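Local atomic coordinates of cobalt-precorrin-5B C(1)-methyltransferase (Archaeoglobus fulgidus, PDB entry 1SR8), a protein that probably catalyses the S-adenosylmethionine-dependent methylation of cobalt-precorrin-5B at C-1, giving cobalt-precorrin-6A in the anaerobic route to cobalamin. Residues 52-57 and 64-69; 86-91 and 105-110; 225-230 and 248-253. All blocks are in the same frame, centred on the assembly; numbering follows the deposited sequence.

Contact 1: residues 52-57 and 64-69; sequences AVAAIA and EKVKVS
The last turns of a helix, 52-57, carry Val53 and Ala54 across Val66 and Val68 of strand 65-68, with the two axes 8.3 Å apart at closest approach and their chain directions 125° apart. The backbones come nearest at Ala54 and Val66, whose CA atoms are 6.1 Å apart. The contact is carried by small apolar groups. Val53 spreads its two methyls along the strand. CG1, set anti to the backbone N (chi1 173°), runs past Val66 in the opposite direction and meets its CB at 3.9 Å, while CG2 diverges to the next inward-facing residue and touches Val68 CG1 at 3.8 Å. One branched side chain thus spans two strand positions, 66 and 68. Ala54 works differently: its methyl is so short that Val66 CG1 can close on the helix itself, 3.6 Å from Ala54 CB and equally near Ala54 CA. Alanine suits the place because its single methyl lets the helix lie close to the sheet, whereas beta-branched valine is at home in the strand. The alternation of the strand sends Lys65 and Lys67 the other way, to the exposed face. Ala54 also reaches Val80, Ala82 and Ala87 on the neighbouring strands, and Asn142 of helix 133-149 lies beside both Val53 and Val68. The arrangement is that of a helix laid across the apolar face of a beta sheet, here over the edge strand of a mostly antiparallel sheet, in a layered helix-on-sheet (alpha+beta) domain.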
loop_
_atom_site.group_PDB
_atom_site.type_symbol
_atom_site.label_atom_id
_atom_site.label_comp_id
_atom_site.label_asym_id
_atom_site.label_seq_id
_atom_site.Cartn_x
_atom_site.Cartn_y
_atom_site.Cartn_z
ATOM N N ALA A 52 6.173 4.848 -15.332
ATOM C CA ALA A 52 7.509 4.626 -15.879
ATOM C C ALA A 52 7.522 3.496 -16.898
ATOM O O ALA A 52 8.063 3.644 -17.993
ATOM C CB ALA A 52 8.482 4.317 -14.756
ATOM N N VAL A 53 6.937 2.361 -16.532
ATOM C CA VAL A 53 6.889 1.218 -17.431
ATOM C C VAL A 53 6.122 1.535 -18.717
ATOM O O VAL A 53 6.543 1.145 -19.806
ATOM C CB VAL A 53 6.246 0.007 -16.736
ATOM C CG1 VAL A 53 6.052 -1.116 -17.720
ATOM C CG2 VAL A 53 7.129 -0.451 -15.586
ATOM N N ALA A 54 5.004 2.250 -18.595
ATOM C CA ALA A 54 4.197 2.603 -19.763
ATOM C C ALA A 54 4.928 3.570 -20.699
ATOM O O ALA A 54 4.811 3.477 -21.917
ATOM C CB ALA A 54 2.870 3.203 -19.318
ATOM N N ALA A 55 5.679 4.504 -20.134
ATOM C CA ALA A 55 6.411 5.454 -20.952
ATOM C C ALA A 55 7.444 4.744 -21.836
ATOM O O ALA A 55 7.578 5.064 -23.022
ATOM C CB ALA A 55 7.091 6.490 -20.061
ATOM N N ILE A 56 8.170 3.782 -21.262
ATOM C CA ILE A 56 9.190 3.022 -21.996
ATOM C C ILE A 56 8.559 2.113 -23.050
ATOM O O ILE A 56 9.001 2.061 -24.191
ATOM C CB ILE A 56 10.042 2.132 -21.041
ATOM C CG1 ILE A 56 10.914 3.010 -20.135
ATOM C CG2 ILE A 56 10.909 1.169 -21.850
ATOM C CD1 ILE A 56 11.738 2.226 -19.140
ATOM N N ALA A 57 7.529 1.388 -22.648
ATOM C CA ALA A 57 6.828 0.489 -23.538
ATOM C C ALA A 57 6.167 1.228 -24.707
ATOM O O ALA A 57 6.155 0.728 -25.833
ATOM C CB ALA A 57 5.779 -0.271 -22.753
ATOM N N GLU A 64 -1.967 0.710 -23.242
ATOM C CA GLU A 64 -3.200 1.056 -22.560
ATOM C C GLU A 64 -3.207 0.422 -21.187
ATOM O O GLU A 64 -4.000 0.793 -20.332
ATOM C CB GLU A 64 -4.401 0.557 -23.352
ATOM C CG GLU A 64 -4.583 1.249 -24.688
ATOM C CD GLU A 64 -5.704 0.636 -25.502
ATOM O OE1 GLU A 64 -5.528 -0.498 -26.016
ATOM O OE2 GLU A 64 -6.762 1.292 -25.613
ATOM N N LYS A 65 -2.321 -0.551 -20.998
ATOM C CA LYS A 65 -2.173 -1.268 -19.731
ATOM C C LYS A 65 -0.754 -1.807 -19.635
ATOM O O LYS A 65 -0.130 -2.135 -20.644
ATOM C CB LYS A 65 -3.135 -2.456 -19.648
ATOM C CG LYS A 65 -4.601 -2.087 -19.633
ATOM C CD LYS A 65 -5.487 -3.334 -19.775
ATOM C CE LYS A 65 -6.984 -2.971 -19.897
ATOM N NZ LYS A 65 -7.855 -4.163 -20.142
ATOM N N VAL A 66 -0.238 -1.884 -18.420
ATOM C CA VAL A 66 1.096 -2.430 -18.208
ATOM C C VAL A 66 1.018 -3.291 -16.964
ATOM O O VAL A 66 0.091 -3.170 -16.163
ATOM C CB VAL A 66 2.168 -1.329 -17.971
ATOM C CG1 VAL A 66 2.187 -0.352 -19.134
ATOM C CG2 VAL A 66 1.899 -0.610 -16.664
ATOM N N LYS A 67 1.984 -4.180 -16.811
ATOM C CA LYS A 67 2.018 -5.026 -15.642
ATOM C C LYS A 67 3.241 -4.601 -14.843
ATOM O O LYS A 67 4.331 -4.460 -15.396
ATOM C CB LYS A 67 2.128 -6.489 -16.064
ATOM C CG LYS A 67 2.098 -7.480 -14.912
ATOM C CD LYS A 67 1.898 -8.908 -15.414
ATOM C CE LYS A 67 0.506 -9.084 -16.050
ATOM N NZ LYS A 67 0.262 -8.218 -17.261
ATOM N N VAL A 68 3.060 -4.359 -13.553
ATOM C CA VAL A 68 4.183 -3.967 -12.717
ATOM C C VAL A 68 4.317 -4.887 -11.510
ATOM O O VAL A 68 3.321 -5.412 -10.996
ATOM C CB VAL A 68 4.043 -2.509 -12.225
ATOM C CG1 VAL A 68 4.190 -1.553 -13.388
ATOM C CG2 VAL A 68 2.702 -2.314 -11.564
ATOM N N SER A 69 5.555 -5.105 -11.078
ATOM C CA SER A 69 5.798 -5.940 -9.916
ATOM C C SER A 69 5.571 -5.044 -8.700
ATOM O O SER A 69 5.614 -3.818 -8.811
ATOM C CB SER A 69 7.229 -6.484 -9.940
ATOM O OG SER A 69 8.188 -5.443 -10.032
#

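Contact 2: residues 86-91 and 105-110; sequences FARVRK and IFEAEV
Ala87 and Val89 pair with Ala108 and Phe106 as the hydrogen-bonded partners of an antiparallel ladder, in which 86-90 and 105-110 are adjacent strands. Each pair exchanges two N-H...O=C bonds. The shortest runs from Phe106 N to Val89 O at 2.7 Å. The longest runs from Ala108 N to Ala87 O at 3.0 Å. Between them, CA-H groups of the non-hydrogen-bonded residues also point at carbonyls, as in Glu107 CA to Ala87 O at 3.3 Å. The apolar side chains of these paired residues share one face, where Ala108 meets Ala51 and Phe106 meets Thr44 and Thr47 of helix 44-57; two alanines side by side leave room for that helix.

The other face is mixed, with charged residues set among Phe86 and Ile105. Arg88, extended from CG to NE, lies alongside Glu107 and gives a salt bridge from NH1 to OE2 at 2.7 Å. OE2 lies near the guanidinium plane at its edge; with the two planes 74° apart, the pair is a single-oxygen bridge and not a flat two-pronged one. The second oxygen, OE1, pairs with Arg120.

Ile105 is packed by the flat faces of two arginines. Its CG2 lies 3.7 Å above the Arg88 guanidinium plane, and CD1 sits 3.5 Å above that of Arg90, whose chain bends at chi3 (-66°) to bring the group over it. Arg90 NH1 bonds to Gly103 O.

Phe86 turns its ring edge to both acids: CD1 is 3.4 Å from Glu109 OE2, and CZ is 3.6 Å from Glu107 OE2, which lies in the ring plane. Carboxylates at this rim, where the hydrogens are slightly positive, are probably favourable. The chemistry implies a sheet of two characters, apolar beneath the helix and, opposite, a partly exposed face of charges paired or packed against Ile105 and Phe86.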
loop_
_atom_site.group_PDB
_atom_site.type_symbol
_atom_site.label_atom_id
_atom_site.label_comp_id
_atom_site.label_asym_id
_atom_site.label_seq_id
_atom_site.Cartn_x
_atom_site.Cartn_y
_atom_site.Cartn_z
ATOM N N PHE A 86 5.675 9.035 -23.406
ATOM C CA PHE A 86 4.975 9.814 -22.395
ATOM C C PHE A 86 3.843 8.978 -21.827
ATOM O O PHE A 86 3.160 8.271 -22.566
ATOM C CB PHE A 86 4.403 11.086 -23.006
ATOM C CG PHE A 86 3.665 11.951 -22.021
ATOM C CD1 PHE A 86 4.358 12.741 -21.113
ATOM C CD2 PHE A 86 2.275 11.954 -21.986
ATOM C CE1 PHE A 86 3.677 13.522 -20.185
ATOM C CE2 PHE A 86 1.583 12.729 -21.063
ATOM C CZ PHE A 86 2.282 13.513 -20.162
ATOM N N ALA A 87 3.644 9.048 -20.515
ATOM C CA ALA A 87 2.571 8.287 -19.873
ATOM C C ALA A 87 1.883 9.084 -18.777
ATOM O O ALA A 87 2.489 9.914 -18.111
ATOM C CB ALA A 87 3.104 6.977 -19.303
ATOM N N ARG A 88 0.601 8.810 -18.602
ATOM C CA ARG A 88 -0.225 9.478 -17.614
ATOM C C ARG A 88 -0.991 8.359 -16.912
ATOM O O ARG A 88 -1.684 7.578 -17.569
ATOM C CB ARG A 88 -1.187 10.416 -18.341
ATOM C CG ARG A 88 -1.980 11.329 -17.457
ATOM C CD ARG A 88 -2.986 12.144 -18.268
ATOM N NE ARG A 88 -3.691 13.109 -17.426
ATOM C CZ ARG A 88 -3.155 14.237 -16.960
ATOM N NH1 ARG A 88 -1.899 14.554 -17.266
ATOM N NH2 ARG A 88 -3.868 15.038 -16.168
ATOM N N VAL A 89 -0.855 8.262 -15.592
ATOM C CA VAL A 89 -1.541 7.208 -14.840
ATOM C C VAL A 89 -2.183 7.779 -13.593
ATOM O O VAL A 89 -1.561 8.533 -12.858
ATOM C CB VAL A 89 -0.567 6.091 -14.413
ATOM C CG1 VAL A 89 -1.341 4.940 -13.792
ATOM C CG2 VAL A 89 0.234 5.604 -15.607
ATOM N N ARG A 90 -3.432 7.413 -13.350
ATOM C CA ARG A 90 -4.149 7.919 -12.192
ATOM C C ARG A 90 -4.162 6.861 -11.094
ATOM O O ARG A 90 -4.422 5.684 -11.347
ATOM C CB ARG A 90 -5.591 8.278 -12.593
ATOM C CG ARG A 90 -6.371 9.136 -11.589
ATOM C CD ARG A 90 -7.815 9.397 -12.068
ATOM N NE ARG A 90 -7.893 10.212 -13.282
ATOM C CZ ARG A 90 -7.697 11.527 -13.319
ATOM N NH1 ARG A 90 -7.411 12.194 -12.210
ATOM N NH2 ARG A 90 -7.778 12.184 -14.471
ATOM N N LYS A 91 -3.859 7.280 -9.874
ATOM C CA LYS A 91 -3.875 6.361 -8.748
ATOM C C LYS A 91 -5.313 6.137 -8.291
ATOM O O LYS A 91 -6.125 7.071 -8.286
ATOM C CB LYS A 91 -3.094 6.932 -7.568
ATOM C CG LYS A 91 -3.497 6.277 -6.259
ATOM C CD LYS A 91 -2.783 6.828 -5.059
ATOM C CE LYS A 91 -3.383 6.212 -3.804
ATOM N NZ LYS A 91 -2.757 6.705 -2.555
ATOM N N ILE A 105 -2.914 12.250 -10.494
ATOM C CA ILE A 105 -2.207 11.856 -11.704
ATOM C C ILE A 105 -0.689 11.798 -11.584
ATOM O O ILE A 105 -0.055 12.676 -10.996
ATOM C CB ILE A 105 -2.533 12.803 -12.876
ATOM C CG1 ILE A 105 -3.981 12.611 -13.329
ATOM C CG2 ILE A 105 -1.585 12.543 -14.033
ATOM C CD1 ILE A 105 -4.236 11.286 -13.996
ATOM N N PHE A 106 -0.121 10.750 -12.169
ATOM C CA PHE A 106 1.324 10.549 -12.214
ATOM C C PHE A 106 1.741 10.596 -13.676
ATOM O O PHE A 106 1.140 9.931 -14.517
ATOM C CB PHE A 106 1.715 9.185 -11.630
ATOM C CG PHE A 106 1.985 9.214 -10.156
ATOM C CD1 PHE A 106 3.288 9.224 -9.678
ATOM C CD2 PHE A 106 0.940 9.261 -9.246
ATOM C CE1 PHE A 106 3.543 9.282 -8.310
ATOM C CE2 PHE A 106 1.185 9.318 -7.883
ATOM C CZ PHE A 106 2.486 9.330 -7.415
ATOM N N GLU A 107 2.757 11.392 -13.981
ATOM C CA GLU A 107 3.244 11.480 -15.350
ATOM C C GLU A 107 4.679 10.983 -15.403
ATOM O O GLU A 107 5.476 11.243 -14.495
ATOM C CB GLU A 107 3.196 12.919 -15.869
ATOM C CG GLU A 107 1.844 13.584 -15.808
ATOM C CD GLU A 107 1.815 14.872 -16.611
ATOM O OE1 GLU A 107 2.821 15.616 -16.580
ATOM O OE2 GLU A 107 0.786 15.145 -17.266
ATOM N N ALA A 108 4.994 10.262 -16.475
ATOM C CA ALA A 108 6.331 9.723 -16.693
ATOM C C ALA A 108 6.775 10.082 -18.101
ATOM O O ALA A 108 6.024 9.912 -19.071
ATOM C CB ALA A 108 6.333 8.208 -16.516
ATOM N N GLU A 109 8.003 10.565 -18.213
ATOM C CA GLU A 109 8.543 10.958 -19.503
ATOM C C GLU A 109 9.919 10.339 -19.707
ATOM O O GLU A 109 10.773 10.454 -18.832
ATOM C CB GLU A 109 8.654 12.485 -19.557
ATOM C CG GLU A 109 9.160 13.036 -20.871
ATOM C CD GLU A 109 8.042 13.587 -21.734
ATOM O OE1 GLU A 109 7.908 13.140 -22.898
ATOM O OE2 GLU A 109 7.303 14.472 -21.242
ATOM N N VAL A 110 10.128 9.682 -20.847
ATOM C CA VAL A 110 11.427 9.080 -21.150
ATOM C C VAL A 110 12.392 10.214 -21.458
ATOM O O VAL A 110 12.022 11.180 -22.119
ATOM C CB VAL A 110 11.392 8.130 -22.394
ATOM C CG1 VAL A 110 10.434 6.978 -22.164
ATOM C CG2 VAL A 110 11.017 8.907 -23.642
#

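Contact 3: residues 225-230 and 248-253; sequences KKFPEY and EKIIVG
Phe227 and Tyr230 frame Ile250 in an alpha/beta domain built on a parallel four-stranded sheet. They begin and end a type I beta turn, closed by the Tyr230 N to Phe227 O bond, which leads from helix 217-226 into strand 231-234 and completes a beta-alpha-beta crossover from strand 210-214; Ile250 lies on strand 248-253, beyond 210-214.

CH-pi contacts dominate. Ile250 has CG1 anti to the backbone N (chi1 -159°), which carries CD1 out to the Phe227 ring, 3.6 Å from its centroid and 18° off the normal. Its other branch, CG2, sits over a face of Tyr230, 4.2 Å from that centroid. A branched isoleucine can therefore serve two rings at once. Lys226 CB lies on the opposite face of the Phe227 ring.

Plain apolar contact is lighter: Val252 CG2 reaches Phe227 CE2 at 4.0 Å. If Phe227 were an alanine, Ile250 CD1 would probably lose the ring face it rests on and a gap would open beside Val252.

The polar backbone meets the rim of the tyrosine, where Glu248 O lies in the ring plane, 3.7 Å from Tyr230 CE1.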
loop_
_atom_site.group_PDB
_atom_site.type_symbol
_atom_site.label_atom_id
_atom_site.label_comp_id
_atom_site.label_asym_id
_atom_site.label_seq_id
_atom_site.Cartn_x
_atom_site.Cartn_y
_atom_site.Cartn_z
ATOM N N LYS A 225 7.807 -12.237 12.863
ATOM C CA LYS A 225 9.113 -12.680 13.310
ATOM C C LYS A 225 9.206 -12.980 14.805
ATOM O O LYS A 225 9.675 -14.050 15.191
ATOM C CB LYS A 225 10.151 -11.619 12.909
ATOM C CG LYS A 225 11.601 -11.997 13.166
ATOM C CD LYS A 225 12.573 -11.077 12.422
ATOM C CE LYS A 225 14.019 -11.568 12.560
ATOM N NZ LYS A 225 14.983 -10.839 11.668
ATOM N N LYS A 226 8.745 -12.047 15.636
ATOM C CA LYS A 226 8.820 -12.184 17.093
ATOM C C LYS A 226 7.682 -12.935 17.787
ATOM O O LYS A 226 7.848 -13.390 18.919
ATOM C CB LYS A 226 8.966 -10.800 17.738
ATOM C CG LYS A 226 10.119 -9.986 17.183
ATOM C CD LYS A 226 11.417 -10.789 17.180
ATOM C CE LYS A 226 12.502 -10.103 16.346
ATOM N NZ LYS A 226 13.677 -10.994 16.053
ATOM N N PHE A 227 6.537 -13.061 17.124
ATOM C CA PHE A 227 5.395 -13.759 17.706
ATOM C C PHE A 227 4.776 -14.674 16.655
ATOM O O PHE A 227 3.587 -14.577 16.358
ATOM C CB PHE A 227 4.368 -12.733 18.177
ATOM C CG PHE A 227 4.934 -11.699 19.102
ATOM C CD1 PHE A 227 5.227 -12.018 20.428
ATOM C CD2 PHE A 227 5.203 -10.416 18.643
ATOM C CE1 PHE A 227 5.785 -11.069 21.289
ATOM C CE2 PHE A 227 5.759 -9.456 19.485
ATOM C CZ PHE A 227 6.053 -9.782 20.815
ATOM N N PRO A 228 5.576 -15.596 16.097
ATOM C CA PRO A 228 5.104 -16.522 15.066
ATOM C C PRO A 228 3.783 -17.267 15.311
ATOM O O PRO A 228 3.015 -17.474 14.374
ATOM C CB PRO A 228 6.301 -17.465 14.881
ATOM C CG PRO A 228 6.975 -17.440 16.222
ATOM C CD PRO A 228 6.917 -15.984 16.573
ATOM N N GLU A 229 3.506 -17.651 16.555
ATOM C CA GLU A 229 2.280 -18.392 16.855
ATOM C C GLU A 229 1.001 -17.543 16.963
ATOM O O GLU A 229 -0.038 -18.028 17.406
ATOM C CB GLU A 229 2.463 -19.233 18.128
ATOM C CG GLU A 229 2.472 -18.463 19.446
ATOM C CD GLU A 229 3.764 -17.705 19.714
ATOM O OE1 GLU A 229 4.005 -17.364 20.890
ATOM O OE2 GLU A 229 4.532 -17.435 18.765
ATOM N N TYR A 230 1.089 -16.279 16.558
ATOM C CA TYR A 230 -0.055 -15.363 16.566
ATOM C C TYR A 230 -0.336 -15.031 15.116
ATOM O O TYR A 230 0.597 -14.711 14.383
ATOM C CB TYR A 230 0.299 -14.064 17.285
ATOM C CG TYR A 230 0.254 -14.154 18.780
ATOM C CD1 TYR A 230 -0.931 -13.911 19.466
ATOM C CD2 TYR A 230 1.391 -14.483 19.511
ATOM C CE1 TYR A 230 -0.989 -13.986 20.839
ATOM C CE2 TYR A 230 1.347 -14.565 20.888
ATOM C CZ TYR A 230 0.152 -14.313 21.549
ATOM O OH TYR A 230 0.088 -14.381 22.922
ATOM N N GLU A 248 -6.633 -15.082 22.123
ATOM C CA GLU A 248 -5.367 -14.502 22.584
ATOM C C GLU A 248 -4.914 -13.366 21.653
ATOM O O GLU A 248 -4.632 -13.581 20.471
ATOM C CB GLU A 248 -4.274 -15.577 22.633
ATOM C CG GLU A 248 -4.464 -16.627 23.706
ATOM C CD GLU A 248 -4.427 -16.037 25.091
ATOM O OE1 GLU A 248 -3.448 -15.323 25.405
ATOM O OE2 GLU A 248 -5.373 -16.286 25.868
ATOM N N LYS A 249 -4.824 -12.164 22.206
ATOM C CA LYS A 249 -4.439 -10.991 21.435
ATOM C C LYS A 249 -3.172 -10.317 21.911
ATOM O O LYS A 249 -2.890 -10.247 23.104
ATOM C CB LYS A 249 -5.565 -9.963 21.474
ATOM C CG LYS A 249 -6.842 -10.442 20.852
ATOM C CD LYS A 249 -8.029 -9.804 21.524
ATOM C CE LYS A 249 -8.212 -10.364 22.916
ATOM N NZ LYS A 249 -9.553 -10.025 23.452
ATOM N N ILE A 250 -2.407 -9.812 20.960
ATOM C CA ILE A 250 -1.197 -9.091 21.286
ATOM C C ILE A 250 -1.202 -7.866 20.370
ATOM O O ILE A 250 -1.574 -7.963 19.201
ATOM C CB ILE A 250 0.071 -9.976 21.062
ATOM C CG1 ILE A 250 1.241 -9.413 21.869
ATOM C CG2 ILE A 250 0.443 -10.044 19.581
ATOM C CD1 ILE A 250 2.480 -10.284 21.824
ATOM N N ILE A 251 -0.847 -6.706 20.914
ATOM C CA ILE A 251 -0.807 -5.479 20.123
ATOM C C ILE A 251 0.636 -5.105 19.796
ATOM O O ILE A 251 1.473 -4.983 20.689
ATOM C CB ILE A 251 -1.466 -4.296 20.872
ATOM C CG1 ILE A 251 -2.939 -4.616 21.144
ATOM C CG2 ILE A 251 -1.333 -3.021 20.047
ATOM C CD1 ILE A 251 -3.653 -3.572 21.960
ATOM N N VAL A 252 0.922 -4.939 18.509
ATOM C CA VAL A 252 2.258 -4.563 18.057
ATOM C C VAL A 252 2.125 -3.345 17.141
ATOM O O VAL A 252 1.354 -3.365 16.179
ATOM C CB VAL A 252 2.932 -5.711 17.270
ATOM C CG1 VAL A 252 4.361 -5.323 16.901
ATOM C CG2 VAL A 252 2.898 -6.998 18.095
ATOM N N GLY A 253 2.855 -2.278 17.446
ATOM C CA GLY A 253 2.773 -1.095 16.615
ATOM C C GLY A 253 3.805 -0.040 16.952
ATOM O O GLY A 253 4.521 -0.146 17.945
#

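How the contacts relate
Contacts 1 and 2 belong to one layered unit, their centres 10 Å apart. The helix of contact 1 rests on the same sheet of which contact 2 is an inner strand pair: Ala52 N is 3.6 Å from Ala108 CB, and Ala55 N is 3.7 Å from Ala87 CB, so the helix spans from edge strand 63-68 to strand 105-111. Contact 3 joins a turn to the parallel sheet on the other side of the chain's centre. Its centre is about 38 Å from that of contact 1 and 40 Å from that of contact 2, with nearest atoms about 23 and 21 Å away. No geometry here ties any of the three to a substrate or cofactor site.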